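Local coordinates for DegV domain-containing protein spr0652 (Streptococcus pneumoniae, PDB 6CNG) that binds long-chain fatty acids such as linoleic acid and probably presents them to the fatty acid kinase for phosphorylation, at residues W23-D28 with L147-L152; Q57-D62 with M71-A76; D154-G159 with E163-A168. All coordinates share one frame; numbering follows the deposited sequence.

Interaction 1: residues W23-D28 with L147-L152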
ATOM      1  N   TRP A  23      15.372 -13.220  -9.943  1.00 16.96           N
ATOM      2  CA  TRP A  23      14.353 -12.184  -9.893  1.00 14.48           C
ATOM      3  C   TRP A  23      14.224 -11.635  -8.476  1.00 13.87           C
ATOM      4  O   TRP A  23      14.286 -12.379  -7.495  1.00 12.90           O
ATOM      5  CB  TRP A  23      12.986 -12.744 -10.256  1.00 14.32           C
ATOM      6  CG  TRP A  23      12.914 -13.440 -11.522  1.00 13.98           C
ATOM      7  CD1 TRP A  23      13.361 -14.675 -11.791  1.00 17.64           C
ATOM      8  CD2 TRP A  23      12.319 -12.958 -12.710  1.00 14.58           C
ATOM      9  NE1 TRP A  23      13.093 -15.005 -13.080  1.00 20.40           N
ATOM     10  CE2 TRP A  23      12.455 -13.953 -13.670  1.00 17.80           C
ATOM     11  CE3 TRP A  23      11.695 -11.772 -13.058  1.00 15.73           C
ATOM     12  CZ2 TRP A  23      11.982 -13.811 -14.934  1.00 21.84           C
ATOM     13  CZ3 TRP A  23      11.229 -11.630 -14.314  1.00 18.84           C
ATOM     14  CH2 TRP A  23      11.363 -12.639 -15.237  1.00 18.47           C
ATOM     15  N   LYS A  24      14.045 -10.326  -8.377  1.00 13.67           N
ATOM     16  CA  LYS A  24      13.694  -9.691  -7.120  1.00 17.05           C
ATOM     17  C   LYS A  24      12.457  -8.822  -7.321  1.00 15.51           C
ATOM     18  O   LYS A  24      12.352  -8.084  -8.305  1.00 12.76           O
ATOM     19  CB  LYS A  24      14.843  -8.853  -6.555  1.00 16.06           C
ATOM     20  CG  LYS A  24      15.498  -9.470  -5.366  1.00 17.61           C
ATOM     21  CD  LYS A  24      16.695  -8.671  -4.848  1.00 17.80           C
ATOM     22  CE  LYS A  24      17.380  -9.353  -3.668  1.00 17.17           C
ATOM     23  NZ  LYS A  24      18.506  -8.575  -3.039  1.00 18.00           N
ATOM     24  N   ILE A  25      11.517  -8.939  -6.396  1.00 13.53           N
ATOM     25  CA  ILE A  25      10.413  -8.001  -6.260  1.00 14.15           C
ATOM     26  C   ILE A  25      10.702  -7.163  -5.026  1.00 14.82           C
ATOM     27  O   ILE A  25      10.789  -7.695  -3.914  1.00 12.58           O
ATOM     28  CB  ILE A  25       9.064  -8.724  -6.130  1.00 13.67           C
ATOM     29  CG1 ILE A  25       8.778  -9.545  -7.382  1.00 12.25           C
ATOM     30  CG2 ILE A  25       7.961  -7.714  -5.890  1.00 16.67           C
ATOM     31  CD1 ILE A  25       7.597 -10.486  -7.218  1.00 14.72           C
ATOM     32  N   ILE A  26      10.856  -5.861  -5.233  1.00 14.73           N
ATOM     33  CA  ILE A  26      11.175  -4.909  -4.176  1.00 14.00           C
ATOM     34  C   ILE A  26       9.981  -3.991  -3.993  1.00 11.56           C
ATOM     35  O   ILE A  26       9.341  -3.596  -4.962  1.00 14.50           O
ATOM     36  CB  ILE A  26      12.434  -4.089  -4.518  1.00 14.04           C
ATOM     37  CG1 ILE A  26      13.549  -4.998  -5.006  1.00 15.32           C
ATOM     38  CG2 ILE A  26      12.879  -3.317  -3.303  1.00 21.15           C
ATOM     39  CD1 ILE A  26      14.798  -4.289  -5.419  1.00 15.87           C
ATOM     40  N   ALA A  27       9.657  -3.690  -2.751  1.00 13.54           N
ATOM     41  CA  ALA A  27       8.592  -2.747  -2.464  1.00 16.36           C
ATOM     42  C   ALA A  27       8.984  -1.936  -1.245  1.00 13.62           C
ATOM     43  O   ALA A  27       9.738  -2.401  -0.405  1.00 17.12           O
ATOM     44  CB  ALA A  27       7.255  -3.460  -2.191  1.00 16.00           C
ATOM     45  N   ASP A  28       8.481  -0.718  -1.153  1.00 14.46           N
ATOM     46  CA  ASP A  28       8.662   0.021   0.090  1.00 11.62           C
ATOM     47  C   ASP A  28       7.593  -0.390   1.119  1.00 12.68           C
ATOM     48  O   ASP A  28       6.677  -1.160   0.828  1.00 16.18           O
ATOM     49  CB  ASP A  28       8.711   1.525  -0.198  1.00 12.44           C
ATOM     50  CG  ASP A  28       7.417   2.072  -0.780  1.00 13.65           C
ATOM     51  OD1 ASP A  28       6.324   1.621  -0.344  1.00 16.47           O
ATOM     52  OD2 ASP A  28       7.493   2.975  -1.648  1.00 16.70           O
ATOM     53  N   LEU A 147      -1.616  -6.287  -3.942  1.00 11.56           N
ATOM     54  CA  LEU A 147      -2.066  -7.000  -5.125  1.00 11.95           C
ATOM     55  C   LEU A 147      -1.040  -6.943  -6.238  1.00 10.65           C
ATOM     56  O   LEU A 147      -0.827  -7.927  -6.953  1.00 11.61           O
ATOM     57  CB  LEU A 147      -3.355  -6.381  -5.616  1.00 12.41           C
ATOM     58  CG  LEU A 147      -4.635  -6.786  -4.889  1.00 13.16           C
ATOM     59  CD1 LEU A 147      -5.801  -6.039  -5.476  1.00 12.28           C
ATOM     60  CD2 LEU A 147      -4.849  -8.287  -4.946  1.00 14.69           C
ATOM     61  N   LEU A 148      -0.426  -5.790  -6.433  1.00 13.51           N
ATOM     62  CA  LEU A 148       0.547  -5.678  -7.506  1.00 12.39           C
ATOM     63  C   LEU A 148       1.713  -6.606  -7.269  1.00 10.63           C
ATOM     64  O   LEU A 148       2.228  -7.224  -8.194  1.00 12.89           O
ATOM     65  CB  LEU A 148       1.077  -4.262  -7.597  1.00 11.72           C
ATOM     66  CG  LEU A 148       0.096  -3.187  -8.007  1.00 11.40           C
ATOM     67  CD1 LEU A 148       0.822  -1.880  -8.057  1.00 15.45           C
ATOM     68  CD2 LEU A 148      -0.502  -3.482  -9.329  1.00 15.83           C
ATOM     69  N   VAL A 149       2.160  -6.691  -6.029  1.00 13.41           N
ATOM     70  CA  VAL A 149       3.281  -7.558  -5.714  1.00 15.90           C
ATOM     71  C   VAL A 149       2.904  -9.020  -5.873  1.00 11.57           C
ATOM     72  O   VAL A 149       3.671  -9.819  -6.412  1.00 12.60           O
ATOM     73  CB  VAL A 149       3.767  -7.201  -4.306  1.00 14.70           C
ATOM     74  CG1 VAL A 149       4.437  -8.354  -3.682  1.00 23.99           C
ATOM     75  CG2 VAL A 149       4.688  -6.023  -4.414  1.00 16.46           C
ATOM     76  N   GLU A 150       1.723  -9.394  -5.413  1.00 11.26           N
ATOM     77  CA  GLU A 150       1.237 -10.731  -5.655  1.00 13.14           C
ATOM     78  C   GLU A 150       1.194 -11.043  -7.144  1.00 12.99           C
ATOM     79  O   GLU A 150       1.555 -12.146  -7.564  1.00 13.03           O
ATOM     80  CB  GLU A 150      -0.153 -10.879  -5.052  1.00 13.25           C
ATOM     81  CG  GLU A 150      -0.834 -12.142  -5.539  1.00 16.55           C
ATOM     82  CD  GLU A 150      -2.154 -12.433  -4.858  1.00 17.72           C
ATOM     83  OE1 GLU A 150      -2.676 -13.554  -5.035  1.00 18.13           O
ATOM     84  OE2 GLU A 150      -2.646 -11.546  -4.139  1.00 18.52           O
ATOM     85  N   LYS A 151       0.747 -10.092  -7.954  1.00 11.51           N
ATOM     86  CA  LYS A 151       0.633 -10.348  -9.372  1.00 11.24           C
ATOM     87  C   LYS A 151       1.994 -10.477 -10.025  1.00 13.26           C
ATOM     88  O   LYS A 151       2.189 -11.319 -10.899  1.00 14.79           O
ATOM     89  CB  LYS A 151      -0.161  -9.240 -10.030  1.00 12.91           C
ATOM     90  CG  LYS A 151      -0.314  -9.441 -11.523  1.00 12.32           C
ATOM     91  CD  LYS A 151      -0.971 -10.750 -11.915  1.00 14.79           C
ATOM     92  CE  LYS A 151      -2.305 -10.934 -11.273  1.00 18.26           C
ATOM     93  NZ  LYS A 151      -3.178 -11.920 -11.972  1.00 29.17           N
ATOM     94  N   LEU A 152       2.938  -9.640  -9.656  1.00 11.70           N
ATOM     95  CA  LEU A 152       4.256  -9.819 -10.221  1.00 11.49           C
ATOM     96  C   LEU A 152       4.746 -11.237  -9.961  1.00 14.86           C
ATOM     97  O   LEU A 152       5.273 -11.899 -10.864  1.00 12.24           O
ATOM     98  CB  LEU A 152       5.198  -8.808  -9.613  1.00 12.56           C
ATOM     99  CG  LEU A 152       5.003  -7.358  -9.991  1.00 14.94           C
ATOM    100  CD1 LEU A 152       5.841  -6.456  -9.165  1.00 15.77           C
ATOM    101  CD2 LEU A 152       5.366  -7.180 -11.449  1.00 13.82           C
TER
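I25 and V149 meet methyl to methyl where helix 143-157 packs on the parallel part of an alpha/beta sheet. Strand 23-28 is an inner strand there, paired on its flanks with 43-54 and 100-105, and the helix runs antiparallel to it: the short axes make an angle of 179° and approach to 9.6 Å, a normal spacing for one layer of side chains.

I25 contributes the largest share of the surface, 79 of 176 Å², and its two branches are used separately. CG2 lies anti to the backbone N because CG1 takes the position beside that N (chi1 -62°); the methyl then sits 4.0 Å from V149 CG2 and 4.1 Å from L152 CD1, touching both helix residues. The other branch is extended (chi2 169°) and carries CD1 to the base of L152.

V149 and L152 are three residues apart, hence on one face of the helix, and all the touching residues are buried. V149 also packs on Y33 and L36, while L152 continues onto V104 of the neighbouring strand. Two residues along the strand, A27 CB adds a lighter contact, 4.3 Å from V149 CG2, and the closest approach of all is I25 CD1 to L152 CB at 3.8 Å.

Interaction 2: residues Q57-D62 with M71-A76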
ATOM      1  N   GLN A  57      13.065   9.964  18.807  1.00 26.17           N
ATOM      2  CA  GLN A  57      13.160   8.530  18.555  1.00 20.70           C
ATOM      3  C   GLN A  57      12.753   8.206  17.115  1.00 20.39           C
ATOM      4  O   GLN A  57      11.812   8.782  16.567  1.00 18.57           O
ATOM      5  CB  GLN A  57      12.255   7.755  19.519  1.00 25.93           C
ATOM      6  CG  GLN A  57      12.329   6.257  19.370  1.00 27.81           C
ATOM      7  CD  GLN A  57      11.746   5.511  20.561  1.00 38.02           C
ATOM      8  OE1 GLN A  57      10.908   6.041  21.314  1.00 32.25           O
ATOM      9  NE2 GLN A  57      12.194   4.264  20.742  1.00 43.46           N
ATOM     10  N   VAL A  58      13.455   7.271  16.504  1.00 22.08           N
ATOM     11  CA  VAL A  58      13.179   6.879  15.132  1.00 25.77           C
ATOM     12  C   VAL A  58      12.748   5.421  15.096  1.00 22.04           C
ATOM     13  O   VAL A  58      13.359   4.559  15.735  1.00 24.16           O
ATOM     14  CB  VAL A  58      14.386   7.111  14.213  1.00 22.74           C
ATOM     15  CG1 VAL A  58      14.104   6.532  12.871  1.00 22.64           C
ATOM     16  CG2 VAL A  58      14.682   8.575  14.096  1.00 27.16           C
ATOM     17  N   PHE A  59      11.694   5.155  14.348  1.00 16.13           N
ATOM     18  CA  PHE A  59      11.192   3.815  14.158  1.00 20.56           C
ATOM     19  C   PHE A  59      11.383   3.468  12.694  1.00 19.37           C
ATOM     20  O   PHE A  59      10.997   4.235  11.802  1.00 20.42           O
ATOM     21  CB  PHE A  59       9.722   3.751  14.543  1.00 18.19           C
ATOM     22  CG  PHE A  59       9.461   4.084  15.981  1.00 18.54           C
ATOM     23  CD1 PHE A  59       9.256   5.393  16.379  1.00 17.87           C
ATOM     24  CD2 PHE A  59       9.404   3.086  16.944  1.00 23.74           C
ATOM     25  CE1 PHE A  59       9.010   5.689  17.695  1.00 18.73           C
ATOM     26  CE2 PHE A  59       9.155   3.385  18.274  1.00 21.68           C
ATOM     27  CZ  PHE A  59       8.954   4.679  18.649  1.00 18.81           C
ATOM     28  N   VAL A  60      12.016   2.342  12.450  1.00 17.85           N
ATOM     29  CA  VAL A  60      12.223   1.866  11.097  1.00 19.19           C
ATOM     30  C   VAL A  60      11.180   0.800  10.821  1.00 16.74           C
ATOM     31  O   VAL A  60      10.990  -0.117  11.625  1.00 14.20           O
ATOM     32  CB  VAL A  60      13.645   1.334  10.909  1.00 16.95           C
ATOM     33  CG1 VAL A  60      13.803   0.824   9.502  1.00 20.61           C
ATOM     34  CG2 VAL A  60      14.622   2.434  11.187  1.00 18.61           C
ATOM     35  N   ASP A  61      10.483   0.947   9.693  1.00 15.55           N
ATOM     36  CA  ASP A  61       9.321   0.120   9.378  1.00 16.98           C
ATOM     37  C   ASP A  61       9.758  -1.129   8.628  1.00 15.76           C
ATOM     38  O   ASP A  61       9.451  -1.331   7.455  1.00 17.20           O
ATOM     39  CB  ASP A  61       8.308   0.915   8.567  1.00 15.88           C
ATOM     40  CG  ASP A  61       6.955   0.189   8.399  1.00 15.83           C
ATOM     41  OD1 ASP A  61       6.658  -0.772   9.127  1.00 18.28           O
ATOM     42  OD2 ASP A  61       6.173   0.605   7.526  1.00 16.96           O
ATOM     43  N   ASP A  62      10.500  -1.960   9.340  1.00 17.58           N
ATOM     44  CA  ASP A  62      10.830  -3.305   8.915  1.00 14.04           C
ATOM     45  C   ASP A  62      10.103  -4.280   9.831  1.00 15.72           C
ATOM     46  O   ASP A  62       9.376  -3.892  10.744  1.00 18.01           O
ATOM     47  CB  ASP A  62      12.343  -3.490   8.850  1.00 17.71           C
ATOM     48  CG  ASP A  62      12.981  -3.468  10.179  1.00 22.04           C
ATOM     49  OD1 ASP A  62      12.298  -3.812  11.155  1.00 21.59           O
ATOM     50  OD2 ASP A  62      14.177  -3.116  10.246  1.00 27.38           O
ATOM     51  N   MET A  71       2.822   3.156  17.598  1.00 14.49           N
ATOM     52  CA  MET A  71       1.581   3.905  17.588  1.00 14.26           C
ATOM     53  C   MET A  71       1.287   4.500  18.960  1.00 13.99           C
ATOM     54  O   MET A  71       0.893   5.666  19.070  1.00 15.23           O
ATOM     55  CB  MET A  71       0.453   2.989  17.121  1.00 13.36           C
ATOM     56  CG  MET A  71       0.598   2.563  15.659  1.00 15.23           C
ATOM     57  SD  MET A  71       0.336   3.854  14.416  1.00 19.46           S
ATOM     58  CE  MET A  71      -1.430   4.050  14.504  1.00 15.97           C
ATOM     59  N   GLU A  72       1.453   3.697  20.025  1.00 14.78           N
ATOM     60  CA  GLU A  72       1.223   4.187  21.383  1.00 14.92           C
ATOM     61  C   GLU A  72       2.065   5.417  21.656  1.00 13.19           C
ATOM     62  O   GLU A  72       1.583   6.408  22.214  1.00 15.61           O
ATOM     63  CB  GLU A  72       1.581   3.080  22.383  1.00 16.97           C
ATOM     64  CG  GLU A  72       1.326   3.415  23.860  1.00 21.12           C
ATOM     65  CD  GLU A  72       1.427   2.212  24.783  1.00 29.35           C
ATOM     66  OE1 GLU A  72       1.240   2.394  26.004  1.00 32.00           O
ATOM     67  OE2 GLU A  72       1.679   1.088  24.299  1.00 36.78           O
ATOM     68  N   THR A  73       3.322   5.374  21.243  1.00 13.46           N
ATOM     69  CA  THR A  73       4.225   6.494  21.440  1.00 16.74           C
ATOM     70  C   THR A  73       3.783   7.688  20.632  1.00 17.60           C
ATOM     71  O   THR A  73       3.782   8.814  21.138  1.00 16.10           O
ATOM     72  CB  THR A  73       5.633   6.075  21.052  1.00 16.38           C
ATOM     73  OG1 THR A  73       6.011   4.958  21.852  1.00 19.47           O
ATOM     74  CG2 THR A  73       6.610   7.180  21.270  1.00 19.76           C
ATOM     75  N   MET A  74       3.361   7.454  19.395  1.00 18.73           N
ATOM     76  CA  MET A  74       2.928   8.545  18.549  1.00 14.13           C
ATOM     77  C   MET A  74       1.728   9.234  19.154  1.00 11.72           C
ATOM     78  O   MET A  74       1.666  10.457  19.225  1.00 16.05           O
ATOM     79  CB  MET A  74       2.629   7.958  17.179  1.00 13.95           C
ATOM     80  CG  MET A  74       2.125   8.928  16.129  1.00 17.31           C
ATOM     81  SD  MET A  74       0.376   9.143  16.187  1.00 18.64           S
ATOM     82  CE  MET A  74      -0.221   7.525  15.846  1.00 16.12           C
ATOM     83  N   TYR A  75       0.762   8.468  19.608  1.00 14.68           N
ATOM     84  CA  TYR A  75      -0.431   9.097  20.103  1.00 12.41           C
ATOM     85  C   TYR A  75      -0.186   9.761  21.433  1.00 13.88           C
ATOM     86  O   TYR A  75      -0.923  10.672  21.803  1.00 18.92           O
ATOM     87  CB  TYR A  75      -1.504   8.052  20.241  1.00 15.64           C
ATOM     88  CG  TYR A  75      -2.249   7.709  18.964  1.00 12.50           C
ATOM     89  CD1 TYR A  75      -3.002   8.659  18.301  1.00 13.64           C
ATOM     90  CD2 TYR A  75      -2.238   6.425  18.460  1.00 13.52           C
ATOM     91  CE1 TYR A  75      -3.718   8.335  17.159  1.00 14.09           C
ATOM     92  CE2 TYR A  75      -2.959   6.090  17.305  1.00 11.62           C
ATOM     93  CZ  TYR A  75      -3.691   7.044  16.670  1.00 13.21           C
ATOM     94  OH  TYR A  75      -4.400   6.724  15.525  1.00 16.33           O
ATOM     95  N   ALA A  76       0.822   9.319  22.166  1.00 17.70           N
ATOM     96  CA  ALA A  76       1.176   9.905  23.451  1.00 15.15           C
ATOM     97  C   ALA A  76       1.934  11.209  23.322  1.00 14.74           C
ATOM     98  O   ALA A  76       2.096  11.921  24.313  1.00 18.22           O
ATOM     99  CB  ALA A  76       2.072   8.939  24.207  1.00 17.11           C
TER
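A beta hairpin, formed by strand 43-54 and the antiparallel strand 57-60, sets Q57 and F59 against T73 of helix 67-76, which follows after a short loop. The two hairpin residues are two positions apart, so both bring their side chains to the same face of the strand, and T73 is the helix residue that receives them. Contact is light: 72 Å² is buried in total, and the nearest CA atoms, those of Q57 and T73, are still 9.6 Å apart.

T73 does the touching with its methyl. Its CG2 lies 4.3 Å from F59 CZ, approaching the ring obliquely, and 4.4 Å from Q57 OE1. The threonine's first torsion (chi1 -58°) explains the division of labour: OG1 is placed to bond the carbonyl O of Q69 one turn earlier in its own helix, while CG2 is left pointing to the strand. Q57 reaches across by an extended chain, with CG anti to the backbone N (chi1 -178°). V54 of the partner strand touches both F59 and T73, and L65 also packs on F59.

Beyond the strand the chain bends in an inverse gamma turn centred on D61, whose D62 N to V60 O bond is weak at 3.0 Å. The buried D61 carboxylate is gripped by several donors: OD1 by R34 and G283 N, OD2 by S29 and L284 N, which ties this end of the hairpin to the start of helix 283-289. Within the helix, the CE methyl of M74 lies over one face of the Y75 ring. Taken together, the geometry is that of a helix laid against the face of a preceding beta hairpin through a light contact made by one threonine methyl, a beta-beta-alpha arrangement at the edge of the sheet.

Interaction 3: residues D154-G159 with E163-A168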
ATOM      1  N   ASP A 154       2.897 -13.947  -9.338  1.00 15.53           N
ATOM      2  CA  ASP A 154       2.117 -14.775 -10.239  1.00 15.98           C
ATOM      3  C   ASP A 154       2.765 -14.828 -11.621  1.00 17.67           C
ATOM      4  O   ASP A 154       3.053 -15.905 -12.147  1.00 19.86           O
ATOM      5  CB  ASP A 154       0.714 -14.185 -10.367  1.00 18.27           C
ATOM      6  CG  ASP A 154      -0.188 -14.474  -9.191  1.00 22.20           C
ATOM      7  OD1 ASP A 154       0.220 -15.129  -8.208  1.00 23.18           O
ATOM      8  OD2 ASP A 154      -1.348 -14.012  -9.278  1.00 27.33           O
ATOM      9  N   LEU A 155       2.992 -13.655 -12.225  1.00 14.56           N
ATOM     10  CA  LEU A 155       3.494 -13.586 -13.593  1.00 15.24           C
ATOM     11  C   LEU A 155       4.828 -14.288 -13.740  1.00 16.02           C
ATOM     12  O   LEU A 155       5.083 -14.897 -14.779  1.00 17.68           O
ATOM     13  CB  LEU A 155       3.614 -12.142 -14.076  1.00 15.07           C
ATOM     14  CG  LEU A 155       2.360 -11.282 -13.963  1.00 15.80           C
ATOM     15  CD1 LEU A 155       2.707  -9.854 -14.031  1.00 14.42           C
ATOM     16  CD2 LEU A 155       1.362 -11.625 -15.014  1.00 18.62           C
ATOM     17  N   ILE A 156       5.704 -14.195 -12.735  1.00 13.80           N
ATOM     18  CA  ILE A 156       6.992 -14.868 -12.836  1.00 14.24           C
ATOM     19  C   ILE A 156       6.826 -16.372 -12.727  1.00 16.25           C
ATOM     20  O   ILE A 156       7.442 -17.134 -13.485  1.00 20.42           O
ATOM     21  CB  ILE A 156       7.978 -14.349 -11.791  1.00 14.25           C
ATOM     22  CG1 ILE A 156       8.289 -12.886 -12.016  1.00 14.32           C
ATOM     23  CG2 ILE A 156       9.222 -15.125 -11.906  1.00 18.76           C
ATOM     24  CD1 ILE A 156       9.012 -12.214 -10.847  1.00 11.92           C
ATOM     25  N   ASP A 157       6.015 -16.829 -11.773  1.00 13.91           N
ATOM     26  CA  ASP A 157       5.656 -18.236 -11.684  1.00 17.96           C
ATOM     27  C   ASP A 157       5.127 -18.752 -13.004  1.00 16.10           C
ATOM     28  O   ASP A 157       5.333 -19.913 -13.357  1.00 17.37           O
ATOM     29  CB  ASP A 157       4.590 -18.427 -10.600  1.00 18.83           C
ATOM     30  CG  ASP A 157       4.495 -19.861 -10.110  1.00 23.61           C
ATOM     31  OD1 ASP A 157       5.532 -20.500  -9.868  1.00 27.35           O
ATOM     32  OD2 ASP A 157       3.368 -20.352  -9.930  1.00 29.57           O
ATOM     33  N   GLN A 158       4.464 -17.901 -13.756  1.00 17.76           N
ATOM     34  CA  GLN A 158       3.891 -18.316 -15.019  1.00 18.82           C
ATOM     35  C   GLN A 158       4.923 -18.486 -16.115  1.00 20.08           C
ATOM     36  O   GLN A 158       4.597 -19.056 -17.158  1.00 28.83           O
ATOM     37  CB  GLN A 158       2.833 -17.305 -15.431  1.00 20.44           C
ATOM     38  CG  GLN A 158       1.626 -17.347 -14.531  1.00 26.98           C
ATOM     39  CD  GLN A 158       0.620 -16.269 -14.855  1.00 28.47           C
ATOM     40  OE1 GLN A 158       0.556 -15.783 -15.978  1.00 27.77           O
ATOM     41  NE2 GLN A 158      -0.185 -15.899 -13.871  1.00 32.93           N
ATOM     42  N   GLY A 159       6.136 -18.010 -15.931  1.00 18.05           N
ATOM     43  CA  GLY A 159       7.184 -18.272 -16.877  1.00 22.54           C
ATOM     44  C   GLY A 159       7.434 -17.184 -17.878  1.00 21.37           C
ATOM     45  O   GLY A 159       8.070 -17.456 -18.903  1.00 23.73           O
ATOM     46  N   GLU A 163      10.392  -8.712 -20.080  1.00 17.16           N
ATOM     47  CA  GLU A 163       9.617  -7.722 -20.812  1.00 16.88           C
ATOM     48  C   GLU A 163       8.164  -8.147 -20.905  1.00 15.25           C
ATOM     49  O   GLU A 163       7.274  -7.297 -20.918  1.00 19.24           O
ATOM     50  CB  GLU A 163      10.231  -7.452 -22.181  1.00 26.62           C
ATOM     51  CG  GLU A 163      11.286  -6.321 -22.182  1.00 35.73           C
ATOM     52  CD  GLU A 163      12.732  -6.800 -22.030  1.00 39.56           C
ATOM     53  OE1 GLU A 163      12.940  -8.029 -22.077  1.00 36.54           O
ATOM     54  OE2 GLU A 163      13.654  -5.947 -21.865  1.00 37.31           O
ATOM     55  N   GLU A 164       7.904  -9.449 -20.929  1.00 18.14           N
ATOM     56  CA  GLU A 164       6.530  -9.922 -20.827  1.00 18.27           C
ATOM     57  C   GLU A 164       5.911  -9.497 -19.499  1.00 17.92           C
ATOM     58  O   GLU A 164       4.756  -9.071 -19.459  1.00 20.59           O
ATOM     59  CB  GLU A 164       6.467 -11.442 -21.030  1.00 21.59           C
ATOM     60  CG  GLU A 164       6.668 -11.907 -22.482  1.00 25.07           C
ATOM     61  CD  GLU A 164       6.744 -13.438 -22.657  1.00 24.88           C
ATOM     62  OE1 GLU A 164       6.995 -14.157 -21.686  1.00 25.96           O
ATOM     63  OE2 GLU A 164       6.560 -13.932 -23.787  1.00 31.99           O
ATOM     64  N   VAL A 165       6.683  -9.543 -18.408  1.00 16.53           N
ATOM     65  CA  VAL A 165       6.130  -9.186 -17.107  1.00 15.28           C
ATOM     66  C   VAL A 165       5.837  -7.699 -17.032  1.00 11.88           C
ATOM     67  O   VAL A 165       4.792  -7.291 -16.533  1.00 16.32           O
ATOM     68  CB  VAL A 165       7.047  -9.660 -15.962  1.00 14.80           C
ATOM     69  CG1 VAL A 165       6.517  -9.173 -14.654  1.00 16.11           C
ATOM     70  CG2 VAL A 165       7.138 -11.145 -15.934  1.00 14.10           C
ATOM     71  N   VAL A 166       6.754  -6.865 -17.512  1.00 13.29           N
ATOM     72  CA  VAL A 166       6.506  -5.428 -17.559  1.00 14.69           C
ATOM     73  C   VAL A 166       5.189  -5.134 -18.274  1.00 14.18           C
ATOM     74  O   VAL A 166       4.363  -4.341 -17.812  1.00 16.93           O
ATOM     75  CB  VAL A 166       7.682  -4.713 -18.251  1.00 18.82           C
ATOM     76  CG1 VAL A 166       7.366  -3.239 -18.413  1.00 23.62           C
ATOM     77  CG2 VAL A 166       8.977  -4.942 -17.504  1.00 16.41           C
ATOM     78  N   GLU A 167       4.980  -5.763 -19.417  1.00 17.55           N
ATOM     79  CA  GLU A 167       3.765  -5.541 -20.186  1.00 21.35           C
ATOM     80  C   GLU A 167       2.536  -5.948 -19.378  1.00 18.23           C
ATOM     81  O   GLU A 167       1.586  -5.177 -19.234  1.00 19.43           O
ATOM     82  CB  GLU A 167       3.912  -6.325 -21.500  1.00 27.18           C
ATOM     83  CG  GLU A 167       2.655  -6.609 -22.297  1.00 43.91           C
ATOM     84  CD  GLU A 167       2.939  -7.472 -23.539  1.00 58.20           C
ATOM     85  OE1 GLU A 167       4.136  -7.681 -23.854  1.00 60.19           O
ATOM     86  OE2 GLU A 167       1.969  -7.941 -24.191  1.00 61.53           O
ATOM     87  N   ALA A 168       2.565  -7.136 -18.801  1.00 16.18           N
ATOM     88  CA  ALA A 168       1.383  -7.651 -18.129  1.00 15.65           C
ATOM     89  C   ALA A 168       1.059  -6.878 -16.862  1.00 14.88           C
ATOM     90  O   ALA A 168      -0.111  -6.743 -16.514  1.00 16.10           O
ATOM     91  CB  ALA A 168       1.591  -9.121 -17.810  1.00 18.19           C
TER
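L155 and V165 form the centre of a helical hairpin, in which helices 143-157 and 162-174 are joined by a very short connection. Their CA atoms are 6.2 Å apart, the closest pair between the segments. L155 CD1 rests 3.9 Å from V165 CG1, and its CB also packs near both valine methyls. With CG1 anti to the backbone N (chi1 175°), V165 straddles the leucine: CG1 meets the end of the side chain and CG2 its base. The other leucine methyl, CD2, lies 3.8 Å from A168 CB, and L155 CD1 is 4.0 Å from that same A168 CB. I156 adds a looser contact, CG1 to V165 CG2 at 4.4 Å.

The next shell is the turn that brings the helices together. G159 leaves helical geometry with a positive phi of 98° in a Schellman motif, and G159 N bonds I156 O at 2.9 Å. At the start of the second helix, E164 OE1 accepts the backbone N of S161, a bond consistent with one arm of a capping box; the same OE1 stays 4.4 Å from G159 O, so these two oxygens only pass each other. Further out, V165 packs on L160 and on F102 of the sheet, and D154 and E163 form salt bridges outside the hairpin, to R248 and K132.

The close side-chain contacts, those of L155, I156, V165 and A168, are all between carbons. The pairing of the two helices therefore rests on shape and exclusion of water, while the Schellman bond and the E164 to S161 bond are consistent with a fixed, sharp turn between them.

From the N terminus, strand 23-28 opens interaction 1, which closes at helix 143-157 after 118 intervening residues. Within that span interaction 2 forms and closes after just eight residues, so it is nested; its segments never touch those of interaction 1, although both reach the same sheet. Interaction 3 follows in series, closing a three-residue connection, and none of the contacts cross. Interactions 1 and 3 share helix 143-157 and merge physically: W23 CE3 lies 3.5 Å from I156 CD1, and L152 CD2 lies 3.9 Å from V165 CG1. Together they join the sheet, helix 143-157 and helix 162-174 in successive layers, whereas interaction 2 sits about 37 Å from interaction 3, centre to centre.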